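Long-range contacts in beta-xylanase (Caldicellulosiruptor kristjanssonii, PDB 7NWN), which probably binds plant cell-wall polysaccharide through this family 9 carbohydrate-binding module, part of a multimodular hyperthermostable xylanase-glucuronoyl esterase: residues D92-F97 with Y115-N120; Y119-T124 with F133-K138. One frame throughout, in Å; residues are numbered along the deposited sequence.

The two contacts follow one another along the chain and share Tyr-119 and Asn-120, with centres about 7 Å apart. Interaction 1 pairs neighbouring strands 93-99 and 112-118 within the larger, mixed sheet, in a buried part of the module. Interaction 2 begins where strand 112-118 ends: the turn that leads into strand 123-125, next in the same sheet, meets strand 133-140, an outermost strand of the four-stranded antiparallel sheet. One contact therefore builds a sheet and the other joins its margin to the second sheet, as expected of a beta-sandwich. Between them, Arg-116 O lies 2.9 Å from Thr-124 N, probably a hydrogen bond, and Tyr-115 CB packs on Phe-133 CE2.

Interaction 1 of 2, residues D92-F97 with Y115-N120; sequences DSVEIF and YRVNYN. With CA (calcium ion), chain Q.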
loop_
_atom_site.group_PDB
_atom_site.type_symbol
_atom_site.label_atom_id
_atom_site.label_comp_id
_atom_site.label_asym_id
_atom_site.label_seq_id
_atom_site.Cartn_x
_atom_site.Cartn_y
_atom_site.Cartn_z
ATOM N N ASP A 92 -14.241 0.275 5.528
ATOM C CA ASP A 92 -13.665 0.367 4.198
ATOM C C ASP A 92 -12.274 1.015 4.337
ATOM O O ASP A 92 -12.181 2.116 4.840
ATOM C CB ASP A 92 -14.534 1.249 3.315
ATOM C CG ASP A 92 -15.747 0.521 2.740
ATOM O OD1 ASP A 92 -15.582 -0.557 2.145
ATOM O OD2 ASP A 92 -16.839 1.032 2.897
ATOM N N SER A 93 -11.225 0.299 3.936
ATOM C CA SER A 93 -9.870 0.631 4.337
ATOM C C SER A 93 -8.926 -0.107 3.397
ATOM O O SER A 93 -9.352 -1.030 2.692
ATOM C CB SER A 93 -9.623 0.301 5.815
ATOM O OG SER A 93 -9.881 -1.055 6.066
ATOM N N VAL A 94 -7.681 0.365 3.329
ATOM C CA VAL A 94 -6.660 -0.378 2.614
ATOM C C VAL A 94 -5.561 -0.767 3.618
ATOM O O VAL A 94 -5.359 -0.076 4.593
ATOM C CB VAL A 94 -6.077 0.386 1.402
ATOM C CG1 VAL A 94 -7.136 0.846 0.405
ATOM C CG2 VAL A 94 -5.185 1.510 1.817
ATOM N N GLU A 95 -4.866 -1.883 3.377
ATOM C CA GLU A 95 -3.792 -2.303 4.275
ATOM C C GLU A 95 -2.548 -2.552 3.426
ATOM O O GLU A 95 -2.647 -3.012 2.279
ATOM C CB GLU A 95 -4.159 -3.641 4.907
ATOM C CG GLU A 95 -5.396 -3.560 5.799
ATOM C CD GLU A 95 -5.746 -4.810 6.562
ATOM O OE1 GLU A 95 -4.962 -5.792 6.513
ATOM O OE2 GLU A 95 -6.804 -4.817 7.205
ATOM N N ILE A 96 -1.400 -2.193 4.011
ATOM C CA ILE A 96 -0.101 -2.284 3.354
ATOM C C ILE A 96 0.775 -3.101 4.300
ATOM O O ILE A 96 0.825 -2.799 5.477
ATOM C CB ILE A 96 0.490 -0.872 3.071
ATOM C CG1 ILE A 96 -0.408 -0.130 2.059
ATOM C CG2 ILE A 96 1.927 -0.952 2.509
ATOM C CD1 ILE A 96 -0.260 1.379 2.177
ATOM N N PHE A 97 1.428 -4.116 3.751
ATOM C CA PHE A 97 2.326 -4.992 4.483
ATOM C C PHE A 97 3.715 -4.867 3.856
ATOM O O PHE A 97 3.807 -4.844 2.630
ATOM C CB PHE A 97 1.848 -6.433 4.274
ATOM C CG PHE A 97 0.401 -6.751 4.627
ATOM C CD1 PHE A 97 -0.643 -6.377 3.785
ATOM C CD2 PHE A 97 0.098 -7.467 5.785
ATOM C CE1 PHE A 97 -1.955 -6.741 4.069
ATOM C CE2 PHE A 97 -1.213 -7.847 6.080
ATOM C CZ PHE A 97 -2.235 -7.479 5.218
ATOM N N TYR A 115 0.194 -1.882 8.127
ATOM C CA TYR A 115 -0.482 -0.605 8.358
ATOM C C TYR A 115 -1.836 -0.657 7.653
ATOM O O TYR A 115 -2.011 -1.450 6.727
ATOM C CB TYR A 115 0.342 0.526 7.737
ATOM C CG TYR A 115 1.661 0.790 8.429
ATOM C CD1 TYR A 115 1.742 1.014 9.795
ATOM C CD2 TYR A 115 2.837 0.865 7.693
ATOM C CE1 TYR A 115 2.971 1.263 10.411
ATOM C CE2 TYR A 115 4.059 1.174 8.289
ATOM C CZ TYR A 115 4.138 1.331 9.661
ATOM O OH TYR A 115 5.345 1.628 10.244
ATOM N N ARG A 116 -2.752 0.208 8.101
ATOM C CA ARG A 116 -4.120 0.274 7.556
ATOM C C ARG A 116 -4.536 1.745 7.593
ATOM O O ARG A 116 -4.144 2.450 8.523
ATOM C CB ARG A 116 -5.091 -0.540 8.450
ATOM C CG ARG A 116 -6.551 -0.623 7.964
ATOM C CD ARG A 116 -7.475 -1.389 8.965
ATOM N NE ARG A 116 -7.056 -2.804 9.070
ATOM C CZ ARG A 116 -6.277 -3.311 10.039
ATOM N NH1 ARG A 116 -5.878 -2.558 11.060
ATOM N NH2 ARG A 116 -5.893 -4.575 9.964
ATOM N N VAL A 117 -5.303 2.194 6.575
ATOM C CA VAL A 117 -5.877 3.533 6.610
ATOM C C VAL A 117 -7.257 3.419 5.964
ATOM O O VAL A 117 -7.415 2.715 4.951
ATOM C CB VAL A 117 -4.978 4.581 5.894
ATOM C CG1 VAL A 117 -4.608 4.182 4.471
ATOM C CG2 VAL A 117 -5.535 5.996 5.940
ATOM N N ASN A 118 -8.264 4.014 6.618
ATOM C CA ASN A 118 -9.610 4.011 6.055
ATOM C C ASN A 118 -9.832 5.231 5.142
ATOM O O ASN A 118 -8.976 6.104 5.050
ATOM C CB ASN A 118 -10.653 3.862 7.167
ATOM C CG ASN A 118 -10.943 5.116 7.971
ATOM O OD1 ASN A 118 -10.506 6.216 7.650
ATOM N ND2 ASN A 118 -11.742 4.969 9.023
ATOM N N TYR A 119 -11.024 5.322 4.510
ATOM C CA TYR A 119 -11.273 6.342 3.496
ATOM C C TYR A 119 -11.323 7.726 4.151
ATOM O O TYR A 119 -11.164 8.676 3.418
ATOM C CB TYR A 119 -12.566 6.063 2.698
ATOM C CG TYR A 119 -13.792 6.020 3.569
ATOM C CD1 TYR A 119 -14.149 4.854 4.244
ATOM C CD2 TYR A 119 -14.511 7.171 3.845
ATOM C CE1 TYR A 119 -15.245 4.823 5.102
ATOM C CE2 TYR A 119 -15.627 7.148 4.678
ATOM C CZ TYR A 119 -15.993 5.974 5.323
ATOM O OH TYR A 119 -17.051 5.942 6.209
ATOM N N ASN A 120 -11.516 7.835 5.492
ATOM C CA ASN A 120 -11.465 9.112 6.224
ATOM C C ASN A 120 -10.050 9.438 6.728
ATOM O O ASN A 120 -9.877 10.363 7.547
ATOM C CB ASN A 120 -12.430 9.157 7.418
ATOM C CG ASN A 120 -13.854 9.278 6.935
ATOM O OD1 ASN A 120 -14.104 9.912 5.905
ATOM N ND2 ASN A 120 -14.762 8.596 7.608
HETATM CA CA CA Q . -17.853 -0.337 0.970
HETATM O O HOH W 1 -19.693 -1.614 -0.331
#
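Val-94 and Val-117 form one of the two hydrogen-bonded pairs of an antiparallel two-strand stretch in the larger sheet of this beta-sandwich, with Val-94 N 2.9 Å from Val-117 O and a return bond from Val-117 N to Val-94 O. Ile-96 and Tyr-115 repeat the pattern through a second pair of backbone bonds. The valine side chains lie side by side, Val-94 CG2 3.8 Å from Val-117 CG1, and pack with Ile-96 against strand 143-151 of the other sheet.

The opposite face carries the non-hydrogen-bonded pairs Ser-93 with Asn-118 and Glu-95 with Arg-116. The latter is a salt bridge: Arg-116 NE reaches Glu-95 OE2 at 2.8 Å, and NH2 adds a weak bond to the same oxygen at 2.9 Å. OE2 sits at the edge of the guanidinium, close to its plane, yet is itself approached from above the carboxylate, the two planes being 85° apart. Arg-116 starts with CG opposite the backbone N (chi1 -177°) and bends at chi3 (-65°), which turns the guanidinium edge toward Glu-95 OE2. A second shell fixes both ends: Asn-169 also bonds Glu-95 OE2, His-114 holds OE1, and Asp-126 makes a salt bridge to Arg-116 NH2. A leucine in place of Arg-116 would probably leave Glu-95 and Asp-126 without their shared cation, the charge of the buried Glu-95 less well balanced.

Just before strand 93-99 and just after strand 112-118, Asp-92 O meets the rim of the Tyr-119 ring, 3.4 Å from CD1, and takes a weak bond from Tyr-119 N. The Asp-92 carboxylate binds a calcium ion together with Asp-78, Val-80 and Ala-171. Asn-82 N also bonds Asp-92 OD2; OD1 and OD2 both lie 2.6 Å from the metal.

Interaction 2 of 2, residues Y119-T124 with F133-K138; sequences YNNFKT and FYTKTK
With CG of Asn-121 swung opposite its backbone N (chi1 -154°), the amide lies alongside Thr-135, whose OG1 is set between its own N and carbonyl carbon (chi1 63°). The hydroxyl donates to Asn-121 OD1 at 2.7 Å, while Asn-121 ND2 returns a bond to Thr-135 O at 3.0 Å, arriving from above the carbonyl plane; one amide thus grips both side chain and backbone of one residue.

Lys-123, bent at its last two torsions, curls NZ back to Asn-121 O at 2.9 Å and gives a further bond to Thr-135 OG1 at 3.1 Å. A water accepting from Lys-123 NZ and from Thr-135 N extends this polar cluster. The lysine's aliphatic part crosses the Phe-133 ring obliquely, CG 3.8 Å from CE2, and Thr-135 CG2 rests over one ring face near its rim. Farther along, Thr-137 OG1 donates to Tyr-119 O at 2.9 Å, fixing the start of the turn.

The ring of Phe-133 also stacks with Tyr-115 and touches Val-117, both of strand 112-118, while strand 133-140 pairs through its backbone with strand 143-151, the next in the four-stranded sheet.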
loop_
_atom_site.group_PDB
_atom_site.type_symbol
_atom_site.label_atom_id
_atom_site.label_comp_id
_atom_site.label_asym_id
_atom_site.label_seq_id
_atom_site.Cartn_x
_atom_site.Cartn_y
_atom_site.Cartn_z
ATOM N N TYR A 119 -11.024 5.322 4.510
ATOM C CA TYR A 119 -11.273 6.342 3.496
ATOM C C TYR A 119 -11.323 7.726 4.151
ATOM O O TYR A 119 -11.164 8.676 3.418
ATOM C CB TYR A 119 -12.566 6.063 2.698
ATOM C CG TYR A 119 -13.792 6.020 3.569
ATOM C CD1 TYR A 119 -14.149 4.854 4.244
ATOM C CD2 TYR A 119 -14.511 7.171 3.845
ATOM C CE1 TYR A 119 -15.245 4.823 5.102
ATOM C CE2 TYR A 119 -15.627 7.148 4.678
ATOM C CZ TYR A 119 -15.993 5.974 5.323
ATOM O OH TYR A 119 -17.051 5.942 6.209
ATOM N N ASN A 120 -11.516 7.835 5.492
ATOM C CA ASN A 120 -11.465 9.112 6.224
ATOM C C ASN A 120 -10.050 9.438 6.728
ATOM O O ASN A 120 -9.877 10.363 7.547
ATOM C CB ASN A 120 -12.430 9.157 7.418
ATOM C CG ASN A 120 -13.854 9.278 6.935
ATOM O OD1 ASN A 120 -14.104 9.912 5.905
ATOM N ND2 ASN A 120 -14.762 8.596 7.608
ATOM N N ASN A 121 -9.080 8.633 6.283
ATOM C CA ASN A 121 -7.669 8.851 6.615
ATOM C C ASN A 121 -7.303 8.473 8.052
ATOM O O ASN A 121 -6.240 8.917 8.550
ATOM C CB ASN A 121 -7.211 10.293 6.399
ATOM C CG ASN A 121 -5.709 10.331 6.131
ATOM O OD1 ASN A 121 -5.190 9.451 5.446
ATOM N ND2 ASN A 121 -5.039 11.366 6.621
ATOM N N PHE A 122 -8.148 7.628 8.680
ATOM C CA PHE A 122 -7.872 7.117 10.028
ATOM C C PHE A 122 -6.912 5.935 9.891
ATOM O O PHE A 122 -7.219 4.935 9.231
ATOM C CB PHE A 122 -9.183 6.683 10.717
ATOM C CG PHE A 122 -8.971 5.983 12.039
ATOM C CD1 PHE A 122 -8.454 6.669 13.129
ATOM C CD2 PHE A 122 -9.266 4.626 12.192
ATOM C CE1 PHE A 122 -8.220 6.028 14.341
ATOM C CE2 PHE A 122 -9.057 3.990 13.413
ATOM C CZ PHE A 122 -8.516 4.694 14.477
ATOM N N LYS A 123 -5.756 6.055 10.522
ATOM C CA LYS A 123 -4.708 5.054 10.399
ATOM C C LYS A 123 -4.624 4.160 11.638
ATOM O O LYS A 123 -4.718 4.644 12.763
ATOM C CB LYS A 123 -3.352 5.766 10.333
ATOM C CG LYS A 123 -3.091 6.542 9.046
ATOM C CD LYS A 123 -2.012 7.612 9.326
ATOM C CE LYS A 123 -2.551 8.890 9.940
ATOM N NZ LYS A 123 -3.450 9.660 9.011
ATOM N N THR A 124 -4.300 2.876 11.411
ATOM C CA THR A 124 -3.973 1.958 12.500
ATOM C C THR A 124 -2.705 1.179 12.114
ATOM O O THR A 124 -2.418 1.003 10.920
ATOM C CB THR A 124 -5.150 1.002 12.815
ATOM O OG1 THR A 124 -5.701 0.553 11.582
ATOM C CG2 THR A 124 -6.255 1.653 13.619
ATOM N N PHE A 133 4.406 6.115 9.106
ATOM C CA PHE A 133 3.300 6.002 8.144
ATOM C C PHE A 133 2.627 7.367 8.027
ATOM O O PHE A 133 2.204 7.976 9.035
ATOM C CB PHE A 133 2.308 4.930 8.622
ATOM C CG PHE A 133 1.182 4.530 7.693
ATOM C CD1 PHE A 133 1.439 4.224 6.372
ATOM C CD2 PHE A 133 -0.093 4.276 8.206
ATOM C CE1 PHE A 133 0.436 3.758 5.526
ATOM C CE2 PHE A 133 -1.108 3.794 7.372
ATOM C CZ PHE A 133 -0.857 3.572 6.027
ATOM N N TYR A 134 2.599 7.890 6.793
ATOM C CA TYR A 134 2.011 9.210 6.611
ATOM C C TYR A 134 1.064 9.135 5.415
ATOM O O TYR A 134 1.500 8.705 4.342
ATOM C CB TYR A 134 3.128 10.197 6.298
ATOM C CG TYR A 134 2.727 11.628 6.036
ATOM C CD1 TYR A 134 1.652 12.240 6.683
ATOM C CD2 TYR A 134 3.468 12.382 5.124
ATOM C CE1 TYR A 134 1.348 13.567 6.422
ATOM C CE2 TYR A 134 3.182 13.716 4.857
ATOM C CZ TYR A 134 2.110 14.307 5.510
ATOM O OH TYR A 134 1.847 15.619 5.251
ATOM N N THR A 135 -0.199 9.587 5.609
ATOM C CA THR A 135 -1.215 9.299 4.588
ATOM C C THR A 135 -2.100 10.529 4.390
ATOM O O THR A 135 -2.291 11.317 5.319
ATOM C CB THR A 135 -2.113 8.104 4.972
ATOM O OG1 THR A 135 -2.809 8.470 6.166
ATOM C CG2 THR A 135 -1.344 6.816 5.202
ATOM N N LYS A 136 -2.709 10.589 3.202
ATOM C CA LYS A 136 -3.831 11.471 2.904
ATOM C C LYS A 136 -4.845 10.663 2.098
ATOM O O LYS A 136 -4.450 9.726 1.387
ATOM C CB LYS A 136 -3.338 12.621 2.023
ATOM C CG LYS A 136 -2.395 13.561 2.753
ATOM C CD LYS A 136 -3.041 14.338 3.853
ATOM C CE LYS A 136 -2.020 15.270 4.474
ATOM N NZ LYS A 136 -2.501 15.770 5.795
ATOM N N THR A 137 -6.126 11.037 2.202
ATOM C CA THR A 137 -7.123 10.352 1.402
ATOM C C THR A 137 -7.966 11.425 0.712
ATOM O O THR A 137 -7.937 12.580 1.083
ATOM C CB THR A 137 -8.050 9.436 2.232
ATOM O OG1 THR A 137 -8.767 10.241 3.155
ATOM C CG2 THR A 137 -7.294 8.348 2.963
ATOM N N LYS A 138 -8.708 11.006 -0.297
ATOM C CA LYS A 138 -9.616 11.920 -0.957
ATOM C C LYS A 138 -10.855 11.110 -1.311
ATOM O O LYS A 138 -10.721 10.026 -1.872
ATOM C CB LYS A 138 -8.990 12.477 -2.234
ATOM C CG LYS A 138 -9.863 13.558 -2.906
ATOM C CD LYS A 138 -9.204 14.175 -4.144
ATOM C CE LYS A 138 -10.019 15.368 -4.663
ATOM N NZ LYS A 138 -9.415 15.813 -5.918
HETATM O O HOH W 2 -1.238 11.083 8.109
#